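Local coordinates for protein kinase (Staphylococcus aureus subsp. aureus Mu50, PDB 3PY9) that is the extracellular region of the serine/threonine kinase PrkC, whose PASTA domains probably bind muropeptides of the cell wall and so pass a signal to the kinase, at residues 73-78 with 95-100; 116-121 with 133-138. All blocks are in the same frame, centred on the assembly; numbering follows the deposited sequence.

Interaction 1 (73-78 with 95-100); sequences EKVKMP and LGLKDV. With EU (europium ion), chain E.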
loop_
_atom_site.group_PDB
_atom_site.type_symbol
_atom_site.label_atom_id
_atom_site.label_comp_id
_atom_site.label_asym_id
_atom_site.label_seq_id
_atom_site.Cartn_x
_atom_site.Cartn_y
_atom_site.Cartn_z
ATOM N N GLU A 73 -32.431 -10.728 10.719
ATOM C CA GLU A 73 -31.348 -11.432 11.423
ATOM C C GLU A 73 -30.013 -10.876 10.937
ATOM O O GLU A 73 -29.824 -10.715 9.729
ATOM C CB GLU A 73 -31.424 -12.933 11.146
ATOM C CG GLU A 73 -30.477 -13.785 11.991
ATOM C CD GLU A 73 -30.492 -15.244 11.600
ATOM O OE1 GLU A 73 -31.198 -15.590 10.637
ATOM O OE2 GLU A 73 -29.797 -16.049 12.255
ATOM N N LYS A 74 -29.104 -10.573 11.868
ATOM C CA LYS A 74 -27.835 -9.885 11.555
ATOM C C LYS A 74 -26.597 -10.610 12.097
ATOM O O LYS A 74 -26.702 -11.417 13.023
ATOM C CB LYS A 74 -27.853 -8.446 12.094
ATOM C CG LYS A 74 -28.990 -7.563 11.549
ATOM C CD LYS A 74 -28.870 -6.123 12.011
ATOM C CE LYS A 74 -29.886 -5.234 11.314
ATOM N NZ LYS A 74 -29.835 -3.811 11.780
ATOM N N VAL A 75 -25.432 -10.325 11.506
ATOM C CA VAL A 75 -24.127 -10.784 12.024
ATOM C C VAL A 75 -23.109 -9.647 12.068
ATOM O O VAL A 75 -23.315 -8.580 11.486
ATOM C CB VAL A 75 -23.496 -11.928 11.180
ATOM C CG1 VAL A 75 -24.128 -13.281 11.499
ATOM C CG2 VAL A 75 -23.573 -11.628 9.693
ATOM N N LYS A 76 -22.006 -9.880 12.771
ATOM C CA LYS A 76 -20.842 -8.992 12.719
ATOM C C LYS A 76 -20.031 -9.280 11.451
ATOM O O LYS A 76 -19.591 -10.412 11.221
ATOM C CB LYS A 76 -19.975 -9.183 13.973
ATOM C CG LYS A 76 -19.998 -8.011 14.989
ATOM C CD LYS A 76 -21.372 -7.309 15.190
ATOM C CE LYS A 76 -22.393 -8.101 16.053
ATOM N NZ LYS A 76 -23.516 -8.708 15.232
ATOM N N MET A 77 -19.866 -8.261 10.615
ATOM C CA MET A 77 -19.026 -8.396 9.427
ATOM C C MET A 77 -17.587 -8.716 9.849
ATOM O O MET A 77 -16.981 -7.964 10.634
ATOM C CB MET A 77 -19.077 -7.132 8.562
ATOM C CG MET A 77 -18.279 -7.231 7.249
ATOM S SD MET A 77 -19.098 -8.233 6.006
ATOM C CE MET A 77 -17.792 -8.481 4.795
ATOM N N PRO A 78 -17.044 -9.838 9.339
ATOM C CA PRO A 78 -15.661 -10.205 9.598
ATOM C C PRO A 78 -14.679 -9.333 8.797
ATOM O O PRO A 78 -15.077 -8.684 7.818
ATOM C CB PRO A 78 -15.597 -11.653 9.122
ATOM C CG PRO A 78 -16.628 -11.734 8.042
ATOM C CD PRO A 78 -17.725 -10.818 8.465
ATOM N N LEU A 95 -20.721 -17.529 8.422
ATOM C CA LEU A 95 -21.660 -16.696 9.167
ATOM C C LEU A 95 -23.007 -16.549 8.452
ATOM O O LEU A 95 -23.851 -15.747 8.868
ATOM C CB LEU A 95 -21.052 -15.319 9.439
ATOM C CG LEU A 95 -19.696 -15.244 10.144
ATOM C CD1 LEU A 95 -19.268 -13.784 10.322
ATOM C CD2 LEU A 95 -19.709 -15.974 11.490
ATOM N N GLY A 96 -23.204 -17.329 7.388
ATOM C CA GLY A 96 -24.429 -17.293 6.595
ATOM C C GLY A 96 -24.473 -16.175 5.564
ATOM O O GLY A 96 -25.516 -15.946 4.949
ATOM N N LEU A 97 -23.344 -15.484 5.375
ATOM C CA LEU A 97 -23.223 -14.420 4.371
ATOM C C LEU A 97 -22.836 -14.984 3.004
ATOM O O LEU A 97 -21.658 -15.237 2.737
ATOM C CB LEU A 97 -22.217 -13.356 4.823
ATOM C CG LEU A 97 -22.567 -12.575 6.096
ATOM C CD1 LEU A 97 -21.340 -11.959 6.743
ATOM C CD2 LEU A 97 -23.643 -11.530 5.815
ATOM N N LYS A 98 -23.833 -15.167 2.140
ATOM C CA LYS A 98 -23.627 -15.835 0.860
ATOM C C LYS A 98 -23.845 -14.942 -0.375
ATOM O O LYS A 98 -23.481 -15.327 -1.488
ATOM C CB LYS A 98 -24.493 -17.104 0.786
ATOM C CG LYS A 98 -24.340 -18.028 2.004
ATOM C CD LYS A 98 -25.060 -19.383 1.831
ATOM C CE LYS A 98 -25.312 -20.066 3.193
ATOM N NZ LYS A 98 -24.081 -20.220 4.055
ATOM N N ASP A 99 -24.427 -13.760 -0.183
ATOM C CA ASP A 99 -24.652 -12.810 -1.280
ATOM C C ASP A 99 -23.403 -11.933 -1.477
ATOM O O ASP A 99 -23.361 -10.779 -1.044
ATOM C CB ASP A 99 -25.912 -11.960 -1.005
ATOM C CG ASP A 99 -26.073 -10.781 -1.972
ATOM O OD1 ASP A 99 -25.471 -10.798 -3.073
ATOM O OD2 ASP A 99 -26.807 -9.822 -1.637
ATOM N N VAL A 100 -22.380 -12.498 -2.109
ATOM C CA VAL A 100 -21.095 -11.809 -2.231
ATOM C C VAL A 100 -20.685 -11.703 -3.681
ATOM O O VAL A 100 -20.598 -12.701 -4.389
ATOM C CB VAL A 100 -19.979 -12.488 -1.400
ATOM C CG1 VAL A 100 -18.704 -11.665 -1.438
ATOM C CG2 VAL A 100 -20.429 -12.672 0.051
HETATM EU EU EU E . -28.381 -9.120 -3.329
#

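Interaction 2 (116-121 with 133-138); sequences ANQSVT and IKLYES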
loop_
_atom_site.group_PDB
_atom_site.type_symbol
_atom_site.label_atom_id
_atom_site.label_comp_id
_atom_site.label_asym_id
_atom_site.label_seq_id
_atom_site.Cartn_x
_atom_site.Cartn_y
_atom_site.Cartn_z
ATOM N N ALA A 116 -8.453 -6.789 -1.389
ATOM C CA ALA A 116 -7.935 -5.443 -1.125
ATOM C C ALA A 116 -8.894 -4.551 -0.328
ATOM O O ALA A 116 -8.455 -3.572 0.288
ATOM C CB ALA A 116 -7.566 -4.756 -2.432
ATOM N N ASN A 117 -10.192 -4.876 -0.352
ATOM C CA ASN A 117 -11.231 -4.008 0.205
ATOM C C ASN A 117 -12.540 -4.791 0.399
ATOM O O ASN A 117 -12.846 -5.745 -0.347
ATOM C CB ASN A 117 -11.444 -2.778 -0.709
ATOM C CG ASN A 117 -12.333 -1.674 -0.076
ATOM O OD1 ASN A 117 -11.872 -0.867 0.741
ATOM N ND2 ASN A 117 -13.603 -1.622 -0.487
ATOM N N GLN A 118 -13.273 -4.373 1.433
ATOM C CA GLN A 118 -14.621 -4.821 1.777
ATOM C C GLN A 118 -15.619 -3.692 1.633
ATOM O O GLN A 118 -15.406 -2.577 2.142
ATOM C CB GLN A 118 -14.682 -5.166 3.250
ATOM C CG GLN A 118 -14.369 -6.543 3.597
ATOM C CD GLN A 118 -13.990 -6.629 5.044
ATOM O OE1 GLN A 118 -14.831 -6.480 5.945
ATOM N NE2 GLN A 118 -12.712 -6.852 5.289
ATOM N N SER A 119 -16.719 -4.020 0.972
ATOM C CA SER A 119 -17.941 -3.225 0.906
ATOM C C SER A 119 -18.389 -2.761 2.283
ATOM O O SER A 119 -18.732 -1.604 2.469
ATOM C CB SER A 119 -19.050 -4.140 0.365
ATOM O OG SER A 119 -19.847 -3.492 -0.579
ATOM N N VAL A 120 -18.419 -3.694 3.230
ATOM C CA VAL A 120 -19.031 -3.477 4.541
ATOM C C VAL A 120 -17.925 -3.523 5.598
ATOM O O VAL A 120 -17.194 -4.504 5.680
ATOM C CB VAL A 120 -20.130 -4.559 4.818
ATOM C CG1 VAL A 120 -20.706 -4.437 6.231
ATOM C CG2 VAL A 120 -21.248 -4.486 3.764
ATOM N N THR A 121 -17.781 -2.468 6.394
ATOM C CA THR A 121 -16.585 -2.362 7.240
ATOM C C THR A 121 -16.622 -3.326 8.412
ATOM O O THR A 121 -17.683 -3.613 8.949
ATOM C CB THR A 121 -16.258 -0.914 7.669
ATOM O OG1 THR A 121 -17.236 -0.440 8.598
ATOM C CG2 THR A 121 -16.210 0.019 6.429
ATOM N N ILE A 133 -22.827 -7.811 -0.212
ATOM C CA ILE A 133 -21.401 -7.613 0.061
ATOM C C ILE A 133 -20.670 -7.573 -1.276
ATOM O O ILE A 133 -20.967 -8.358 -2.188
ATOM C CB ILE A 133 -20.729 -8.727 0.912
ATOM C CG1 ILE A 133 -21.619 -9.230 2.066
ATOM C CG2 ILE A 133 -19.358 -8.253 1.395
ATOM C CD1 ILE A 133 -21.581 -8.423 3.315
ATOM N N LYS A 134 -19.735 -6.633 -1.389
ATOM C CA LYS A 134 -18.814 -6.600 -2.503
ATOM C C LYS A 134 -17.390 -6.716 -1.977
ATOM O O LYS A 134 -17.000 -6.025 -1.030
ATOM C CB LYS A 134 -19.016 -5.317 -3.286
ATOM C CG LYS A 134 -18.458 -5.332 -4.681
ATOM C CD LYS A 134 -18.986 -4.142 -5.466
ATOM C CE LYS A 134 -20.411 -4.376 -5.977
ATOM N NZ LYS A 134 -20.427 -5.365 -7.118
ATOM N N LEU A 135 -16.631 -7.625 -2.570
ATOM C CA LEU A 135 -15.254 -7.815 -2.206
ATOM C C LEU A 135 -14.395 -7.421 -3.391
ATOM O O LEU A 135 -14.733 -7.729 -4.554
ATOM C CB LEU A 135 -14.973 -9.278 -1.815
ATOM C CG LEU A 135 -15.638 -9.854 -0.546
ATOM C CD1 LEU A 135 -15.040 -11.199 -0.211
ATOM C CD2 LEU A 135 -15.560 -8.939 0.698
ATOM N N TYR A 136 -13.291 -6.746 -3.091
ATOM C CA TYR A 136 -12.414 -6.240 -4.117
ATOM C C TYR A 136 -11.157 -7.073 -4.079
ATOM O O TYR A 136 -10.368 -6.991 -3.131
ATOM C CB TYR A 136 -12.114 -4.760 -3.885
ATOM C CG TYR A 136 -13.328 -3.860 -4.049
ATOM C CD1 TYR A 136 -13.585 -3.228 -5.257
ATOM C CD2 TYR A 136 -14.223 -3.655 -2.996
ATOM C CE1 TYR A 136 -14.686 -2.405 -5.410
ATOM C CE2 TYR A 136 -15.328 -2.830 -3.145
ATOM C CZ TYR A 136 -15.549 -2.211 -4.356
ATOM O OH TYR A 136 -16.638 -1.382 -4.531
ATOM N N GLU A 137 -10.997 -7.899 -5.106
ATOM C CA GLU A 137 -9.897 -8.841 -5.166
ATOM C C GLU A 137 -8.758 -8.190 -5.911
ATOM O O GLU A 137 -8.975 -7.673 -6.994
ATOM C CB GLU A 137 -10.338 -10.091 -5.924
ATOM C CG GLU A 137 -9.312 -11.193 -5.973
ATOM C CD GLU A 137 -9.714 -12.313 -6.900
ATOM O OE1 GLU A 137 -10.850 -12.297 -7.401
ATOM O OE2 GLU A 137 -8.891 -13.212 -7.145
ATOM N N SER A 138 -7.551 -8.243 -5.350
ATOM C CA SER A 138 -6.380 -7.638 -5.990
ATOM C C SER A 138 -5.941 -8.392 -7.252
ATOM O O SER A 138 -5.880 -9.611 -7.264
ATOM C CB SER A 138 -5.201 -7.580 -5.009
ATOM O OG SER A 138 -4.049 -7.041 -5.655
HETATM O O HOH W 1 -18.908 -1.083 -2.544
#

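Interaction 1 (73-78 with 95-100)
Strand 74-76 and the turn that follows helix 85-93 come nearest at V75 and L95, whose CA atoms are 7.0 Å apart, too wide for strand pairing, and side chains fill the gap. V75 divides its two methyls between the neighbours. CG1 lies against the backbone, 3.6 Å from L95 O, whereas CG2 rests on the isobutyl end of L97, 3.7 Å from L97 CD1, the two side chains running antiparallel alongside one another. Chi1 of -79° sets CG2 between the backbone N and the carbonyl carbon, and from there it meets CG, CD1 and CD2 of L97 together. A beta-branched valine suits the strand, being short and broad enough for both partners.

Beyond the strand, L95 CD1 points at the CD edge of the P78 ring, 3.8 Å from P78 CD and 3.5 Å from K76 O. The proline ring offers a compact apolar surface that L97 CD1 also approaches. This is part of the small core of a PASTA domain, in which the helix packs on a beta-sheet; L92 of helix 85-93 touches M77, P78 and L97 together. The helix ends in a Schellman motif; G96, the C-prime residue, has a phi of 82°, which a glycine adopts readily. K76 starts away from this contact, and its NZ forms a salt bridge with E125. Further along, D99 binds the europium ion through OD2 at 2.4 Å; D130 also binds it, and N132, the third residue of the site, donates its backbone N-H to the same D99 oxygen.

Interaction 2 (116-121 with 133-138)
Y136 O is gripped by two successive backbone amides, A116 N at 2.6 Å and, weakly, N117 N at 3.5 Å. Two residues facing one make this a classic beta bulge in the antiparallel pairing of strands 115-118 and 133-138. Regular pairing follows, with Y136 N donating to N117 O (3.0 Å, N-H...O angle 163°) and S119 N to K134 O at 2.8 Å.

On one face of the sheet N117 and Y136 form a hydrogen-bonded pair whose side chains run together. N117, its CG turned opposite the backbone N (chi1 -169°), brings ND2 obliquely to the tyrosine ring, 3.3 Å from Y136 CD2, the amide and ring planes being 66° apart. The phenol runs over the pair toward S119, where a water oxygen 3.0 Å from Y136 OH and 3.2 Å from S119 OG joins the two hydroxyls. S119 is small enough for its CB and OG to sit close to the K134 backbone, while the lysine amine leads away to a salt bridge with E103.

On the other face L135, paired with Q118, sends CD2 to Q118 CG and also packs on helix 85-93, as expected of a PASTA domain sheet covered by its helix. V120 and I133 meet nearly perpendicular, V120 CG2 being 4.0 Å from I133 CD1. Backbone bonds thus carry the pairing, leaving one face for a polar, water-bridged surface, while L135 on the other face meets the helix.

Overall arrangement
From the N terminus, strand 74-76 leads into helix 85-93, and interaction 1 closes this first loop where the chain leaves the helix. The chain then runs through strand 100-105 to strand 115-118, and interaction 2 closes a second loop by bringing back strand 133-138. The loops follow in series, neither nested nor crossed, within one PASTA domain. They meet directly: I133 N lies 3.1 Å from D99 O, a probable hydrogen bond, and M77 SD is 3.7 Å from I133 CD1. Strand 133-138 lies between 100-105 and 115-118, while 74-76 pairs with 125-127, inside the second loop, so interactions 1 and 2 are joined by strand pairing as well as through M77, D99 and I133.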